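Local atomic coordinates of racemase (Pseudovibrio sp. JE062, PDB entry 3MKC), a protein that belongs to the mandelate racemase/muconate lactonizing enzyme family of the enolase superfamily, with an enolase-like N-terminal domain and a TIM-barrel domain. Residues P7-P19 with T72-I86. Numbering follows the deposited sequence.
Sequences PAVAPIKSIEFIP and TEKAIGRLPIEINAI
Ile12 and Ile15 both set CG1 beside the backbone N and opposite the carbonyl carbon (chi1 -66° and -64°), and both side chains are extended beyond it. This drives each CD1 into the loop 72-82. Ile12 CD1 ends against Ala75 O, while its CG1 runs past the ring of Pro80 in the opposite direction, 3.8 Å from CG. Ile15 CD1 presses on Ala75 CB at 3.5 Å, a tight carbon pair. Its CG2 branch meets Thr72 CG2, and its CG1 touches Ile76 CD1 as the two side chains slide past in opposite directions. Ile76 turns its CB away from the strand but folds CD1 back to it. Two backbone hydrogen bonds grip Ile12: its N donates to Arg78 O (2.8 Å), and its O accepts from Gly77 N (2.8 Å). Both are bent, at 152°. The type II turn Ala75-Arg78 presents these two groups, with Gly77 at positive phi. At Ile12 the loop bonds to one edge of strand 12-22, an outer strand of the three-stranded antiparallel sheet in the enolase-like N-terminal domain; further along it packs on the side chains of Ile15 and Phe17. The other edge pairs with strand 29-38, where Lys13 and Ser14 face Thr37 in a classic bulge. Ile12 also reaches Leu114, and Pro80 Leu117, both of helix 102-122. Before the strand, Leu79 CD2 touches Val9 O and lies beside the ring of Pro11. Val9 CG1 touches Ile81 CG2 at 3.7 Å. Within the loop, Arg78 NH2 forms a salt bridge with Glu82 OE1 (3.1 Å), met from above the carboxylate plane.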
loop_
_atom_site.group_PDB
_atom_site.type_symbol
_atom_site.label_atom_id
_atom_site.label_comp_id
_atom_site.label_asym_id
_atom_site.label_seq_id
_atom_site.Cartn_x
_atom_site.Cartn_y
_atom_site.Cartn_z
ATOM N N PRO A 7 -26.680 -10.657 16.811
ATOM C CA PRO A 7 -25.867 -11.120 17.938
ATOM C C PRO A 7 -24.386 -11.280 17.602
ATOM O O PRO A 7 -23.536 -11.216 18.485
ATOM C CB PRO A 7 -26.510 -12.461 18.302
ATOM C CG PRO A 7 -27.926 -12.321 17.815
ATOM C CD PRO A 7 -27.732 -11.635 16.490
ATOM N N ALA A 8 -24.094 -11.501 16.324
ATOM C CA ALA A 8 -22.727 -11.700 15.851
ATOM C C ALA A 8 -21.825 -10.468 15.969
ATOM O O ALA A 8 -20.605 -10.596 16.058
ATOM C CB ALA A 8 -22.750 -12.189 14.408
ATOM N N VAL A 9 -22.410 -9.279 15.954
ATOM C CA VAL A 9 -21.611 -8.066 16.080
ATOM C C VAL A 9 -21.287 -7.911 17.558
ATOM O O VAL A 9 -21.973 -7.193 18.285
ATOM C CB VAL A 9 -22.390 -6.837 15.575
ATOM C CG1 VAL A 9 -21.504 -5.607 15.599
ATOM C CG2 VAL A 9 -22.890 -7.098 14.175
ATOM N N ALA A 10 -20.247 -8.610 17.998
ATOM C CA ALA A 10 -19.831 -8.589 19.399
ATOM C C ALA A 10 -18.679 -7.620 19.628
ATOM O O ALA A 10 -17.920 -7.324 18.709
ATOM C CB ALA A 10 -19.426 -9.987 19.836
ATOM N N PRO A 11 -18.517 -7.141 20.874
ATOM C CA PRO A 11 -17.451 -6.197 21.220
ATOM C C PRO A 11 -16.058 -6.785 21.084
ATOM O O PRO A 11 -15.860 -7.998 21.198
ATOM C CB PRO A 11 -17.756 -5.830 22.677
ATOM C CG PRO A 11 -19.214 -6.191 22.853
ATOM C CD PRO A 11 -19.325 -7.460 22.061
ATOM N N ILE A 12 -15.090 -5.908 20.846
ATOM C CA ILE A 12 -13.697 -6.311 20.723
ATOM C C ILE A 12 -13.210 -6.721 22.111
ATOM O O ILE A 12 -13.417 -5.995 23.083
ATOM C CB ILE A 12 -12.835 -5.137 20.207
ATOM C CG1 ILE A 12 -13.248 -4.792 18.778
ATOM C CG2 ILE A 12 -11.353 -5.486 20.297
ATOM C CD1 ILE A 12 -12.522 -3.596 18.202
ATOM N N LYS A 13 -12.576 -7.884 22.203
ATOM C CA LYS A 13 -12.073 -8.366 23.484
ATOM C C LYS A 13 -10.578 -8.100 23.640
ATOM O O LYS A 13 -10.110 -7.740 24.723
ATOM C CB LYS A 13 -12.344 -9.864 23.625
ATOM C CG LYS A 13 -11.822 -10.468 24.923
ATOM C CD LYS A 13 -12.163 -11.944 24.997
ATOM C CE LYS A 13 -11.630 -12.590 26.261
ATOM N NZ LYS A 13 -12.117 -13.995 26.360
ATOM N N SER A 14 -9.827 -8.277 22.560
ATOM C CA SER A 14 -8.392 -8.058 22.625
ATOM C C SER A 14 -7.786 -7.646 21.295
ATOM O O SER A 14 -8.358 -7.872 20.228
ATOM C CB SER A 14 -7.685 -9.324 23.121
ATOM O OG SER A 14 -7.732 -10.354 22.145
ATOM N N ILE A 15 -6.615 -7.032 21.379
ATOM C CA ILE A 15 -5.885 -6.601 20.203
ATOM C C ILE A 15 -4.431 -6.953 20.457
ATOM O O ILE A 15 -3.801 -6.446 21.395
ATOM C CB ILE A 15 -6.030 -5.088 19.955
ATOM C CG1 ILE A 15 -7.496 -4.755 19.649
ATOM C CG2 ILE A 15 -5.135 -4.667 18.785
ATOM C CD1 ILE A 15 -7.749 -3.291 19.303
ATOM N N GLU A 16 -3.911 -7.836 19.620
ATOM C CA GLU A 16 -2.544 -8.309 19.739
ATOM C C GLU A 16 -1.672 -7.923 18.552
ATOM O O GLU A 16 -2.047 -8.110 17.392
ATOM C CB GLU A 16 -2.557 -9.833 19.908
ATOM C CG GLU A 16 -1.202 -10.507 19.791
ATOM C CD GLU A 16 -1.261 -11.997 20.104
ATOM O OE1 GLU A 16 -2.219 -12.669 19.660
ATOM O OE2 GLU A 16 -0.344 -12.499 20.788
ATOM N N PHE A 17 -0.505 -7.368 18.857
ATOM C CA PHE A 17 0.449 -6.981 17.831
ATOM C C PHE A 17 1.475 -8.106 17.796
ATOM O O PHE A 17 2.145 -8.378 18.789
ATOM C CB PHE A 17 1.094 -5.638 18.191
ATOM C CG PHE A 17 0.280 -4.440 17.753
ATOM C CD1 PHE A 17 0.686 -3.671 16.668
ATOM C CD2 PHE A 17 -0.910 -4.114 18.398
ATOM C CE1 PHE A 17 -0.082 -2.590 16.225
ATOM C CE2 PHE A 17 -1.689 -3.034 17.964
ATOM C CZ PHE A 17 -1.270 -2.273 16.871
ATOM N N ILE A 18 1.591 -8.759 16.646
ATOM C CA ILE A 18 2.487 -9.895 16.507
ATOM C C ILE A 18 3.654 -9.693 15.562
ATOM O O ILE A 18 3.507 -9.805 14.347
ATOM C CB ILE A 18 1.696 -11.132 16.040
ATOM C CG1 ILE A 18 0.563 -11.410 17.025
ATOM C CG2 ILE A 18 2.626 -12.333 15.904
ATOM C CD1 ILE A 18 -0.436 -12.437 16.544
ATOM N N PRO A 19 4.838 -9.399 16.111
ATOM C CA PRO A 19 6.047 -9.190 15.309
ATOM C C PRO A 19 6.388 -10.453 14.523
ATOM O O PRO A 19 6.383 -11.547 15.080
ATOM C CB PRO A 19 7.110 -8.885 16.363
ATOM C CG PRO A 19 6.323 -8.214 17.446
ATOM C CD PRO A 19 5.080 -9.065 17.526
ATOM N N THR A 72 -4.570 0.599 21.589
ATOM C CA THR A 72 -5.655 -0.376 21.645
ATOM C C THR A 72 -6.751 -0.043 22.646
ATOM O O THR A 72 -7.885 -0.480 22.492
ATOM C CB THR A 72 -5.124 -1.762 22.007
ATOM O OG1 THR A 72 -4.742 -1.771 23.389
ATOM C CG2 THR A 72 -3.914 -2.103 21.163
ATOM N N GLU A 73 -6.416 0.738 23.666
ATOM C CA GLU A 73 -7.371 1.076 24.710
ATOM C C GLU A 73 -8.726 1.580 24.229
ATOM O O GLU A 73 -9.767 1.131 24.712
ATOM C CB GLU A 73 -6.754 2.093 25.667
ATOM C CG GLU A 73 -7.508 2.247 26.974
ATOM C CD GLU A 73 -6.856 3.255 27.905
ATOM O OE1 GLU A 73 -5.658 3.089 28.218
ATOM O OE2 GLU A 73 -7.547 4.213 28.319
ATOM N N LYS A 74 -8.729 2.501 23.274
ATOM C CA LYS A 74 -9.991 3.046 22.792
ATOM C C LYS A 74 -10.773 2.153 21.834
ATOM O O LYS A 74 -11.872 2.512 21.414
ATOM C CB LYS A 74 -9.748 4.417 22.157
ATOM C CG LYS A 74 -9.229 5.453 23.139
ATOM C CD LYS A 74 -10.261 5.772 24.220
ATOM C CE LYS A 74 -9.669 6.697 25.272
ATOM N NZ LYS A 74 -10.669 7.132 26.281
ATOM N N ALA A 75 -10.214 0.993 21.500
ATOM C CA ALA A 75 -10.861 0.042 20.603
ATOM C C ALA A 75 -11.494 -1.097 21.405
ATOM O O ALA A 75 -12.578 -1.572 21.075
ATOM C CB ALA A 75 -9.846 -0.521 19.620
ATOM N N ILE A 76 -10.809 -1.530 22.459
ATOM C CA ILE A 76 -11.312 -2.604 23.309
ATOM C C ILE A 76 -12.720 -2.285 23.810
ATOM O O ILE A 76 -12.977 -1.194 24.324
ATOM C CB ILE A 76 -10.403 -2.821 24.539
ATOM C CG1 ILE A 76 -8.965 -3.070 24.091
ATOM C CG2 ILE A 76 -10.928 -3.991 25.373
ATOM C CD1 ILE A 76 -8.790 -4.289 23.233
ATOM N N GLY A 77 -13.628 -3.239 23.653
ATOM C CA GLY A 77 -14.994 -3.039 24.103
ATOM C C GLY A 77 -15.946 -2.520 23.042
ATOM O O GLY A 77 -17.161 -2.670 23.172
ATOM N N ARG A 78 -15.401 -1.924 21.985
ATOM C CA ARG A 78 -16.222 -1.362 20.914
ATOM C C ARG A 78 -16.699 -2.414 19.918
ATOM O O ARG A 78 -16.091 -3.476 19.777
ATOM C CB ARG A 78 -15.435 -0.276 20.160
ATOM C CG ARG A 78 -14.983 0.915 21.016
ATOM C CD ARG A 78 -16.172 1.682 21.570
ATOM N NE ARG A 78 -16.983 2.290 20.518
ATOM C CZ ARG A 78 -16.670 3.421 19.892
ATOM N NH1 ARG A 78 -15.558 4.073 20.214
ATOM N NH2 ARG A 78 -17.469 3.905 18.944
ATOM N N LEU A 79 -17.802 -2.113 19.236
ATOM C CA LEU A 79 -18.345 -3.017 18.229
ATOM C C LEU A 79 -17.546 -2.752 16.954
ATOM O O LEU A 79 -17.498 -1.619 16.474
ATOM C CB LEU A 79 -19.832 -2.726 18.013
ATOM C CG LEU A 79 -20.692 -2.865 19.278
ATOM C CD1 LEU A 79 -22.141 -2.489 18.990
ATOM C CD2 LEU A 79 -20.601 -4.290 19.791
ATOM N N PRO A 80 -16.907 -3.796 16.397
ATOM C CA PRO A 80 -16.075 -3.774 15.187
ATOM C C PRO A 80 -16.684 -3.076 13.976
ATOM O O PRO A 80 -15.957 -2.576 13.114
ATOM C CB PRO A 80 -15.823 -5.255 14.917
ATOM C CG PRO A 80 -15.875 -5.859 16.277
ATOM C CD PRO A 80 -17.069 -5.178 16.875
ATOM N N ILE A 81 -18.012 -3.051 13.913
ATOM C CA ILE A 81 -18.721 -2.427 12.805
ATOM C C ILE A 81 -18.556 -0.901 12.751
ATOM O O ILE A 81 -18.679 -0.307 11.685
ATOM C CB ILE A 81 -20.230 -2.781 12.848
ATOM C CG1 ILE A 81 -20.955 -2.175 11.646
ATOM C CG2 ILE A 81 -20.858 -2.260 14.136
ATOM C CD1 ILE A 81 -20.436 -2.646 10.305
ATOM N N GLU A 82 -18.272 -0.270 13.887
ATOM C CA GLU A 82 -18.102 1.186 13.920
ATOM C C GLU A 82 -16.644 1.539 13.638
ATOM O O GLU A 82 -15.983 2.201 14.440
ATOM C CB GLU A 82 -18.507 1.743 15.288
ATOM C CG GLU A 82 -19.893 1.313 15.745
ATOM C CD GLU A 82 -20.407 2.149 16.896
ATOM O OE1 GLU A 82 -19.782 2.140 17.972
ATOM O OE2 GLU A 82 -21.438 2.829 16.721
ATOM N N ILE A 83 -16.152 1.108 12.484
ATOM C CA ILE A 83 -14.764 1.347 12.117
ATOM C C ILE A 83 -14.378 2.813 12.064
ATOM O O ILE A 83 -13.309 3.189 12.536
ATOM C CB ILE A 83 -14.436 0.702 10.763
ATOM C CG1 ILE A 83 -14.916 -0.752 10.765
ATOM C CG2 ILE A 83 -12.938 0.763 10.509
ATOM C CD1 ILE A 83 -14.647 -1.501 9.475
ATOM N N ASN A 84 -15.247 3.636 11.494
ATOM C CA ASN A 84 -14.984 5.064 11.371
ATOM C C ASN A 84 -14.874 5.737 12.739
ATOM O O ASN A 84 -13.981 6.556 12.972
ATOM C CB ASN A 84 -16.099 5.717 10.555
ATOM C CG ASN A 84 -15.869 7.195 10.327
ATOM O OD1 ASN A 84 -16.512 8.042 10.953
ATOM N ND2 ASN A 84 -14.946 7.516 9.428
ATOM N N ALA A 85 -15.788 5.387 13.638
ATOM C CA ALA A 85 -15.797 5.968 14.975
ATOM C C ALA A 85 -14.610 5.498 15.813
ATOM O O ALA A 85 -14.038 6.274 16.573
ATOM C CB ALA A 85 -17.105 5.634 15.685
ATOM N N ILE A 86 -14.242 4.228 15.683
ATOM C CA ILE A 86 -13.113 3.700 16.444
ATOM C C ILE A 86 -11.831 4.379 15.960
ATOM O O ILE A 86 -10.937 4.681 16.747
ATOM C CB ILE A 86 -12.997 2.180 16.276
ATOM C CG1 ILE A 86 -14.273 1.518 16.805
ATOM C CG2 ILE A 86 -11.771 1.660 17.026
ATOM C CD1 ILE A 86 -14.379 0.043 16.506
#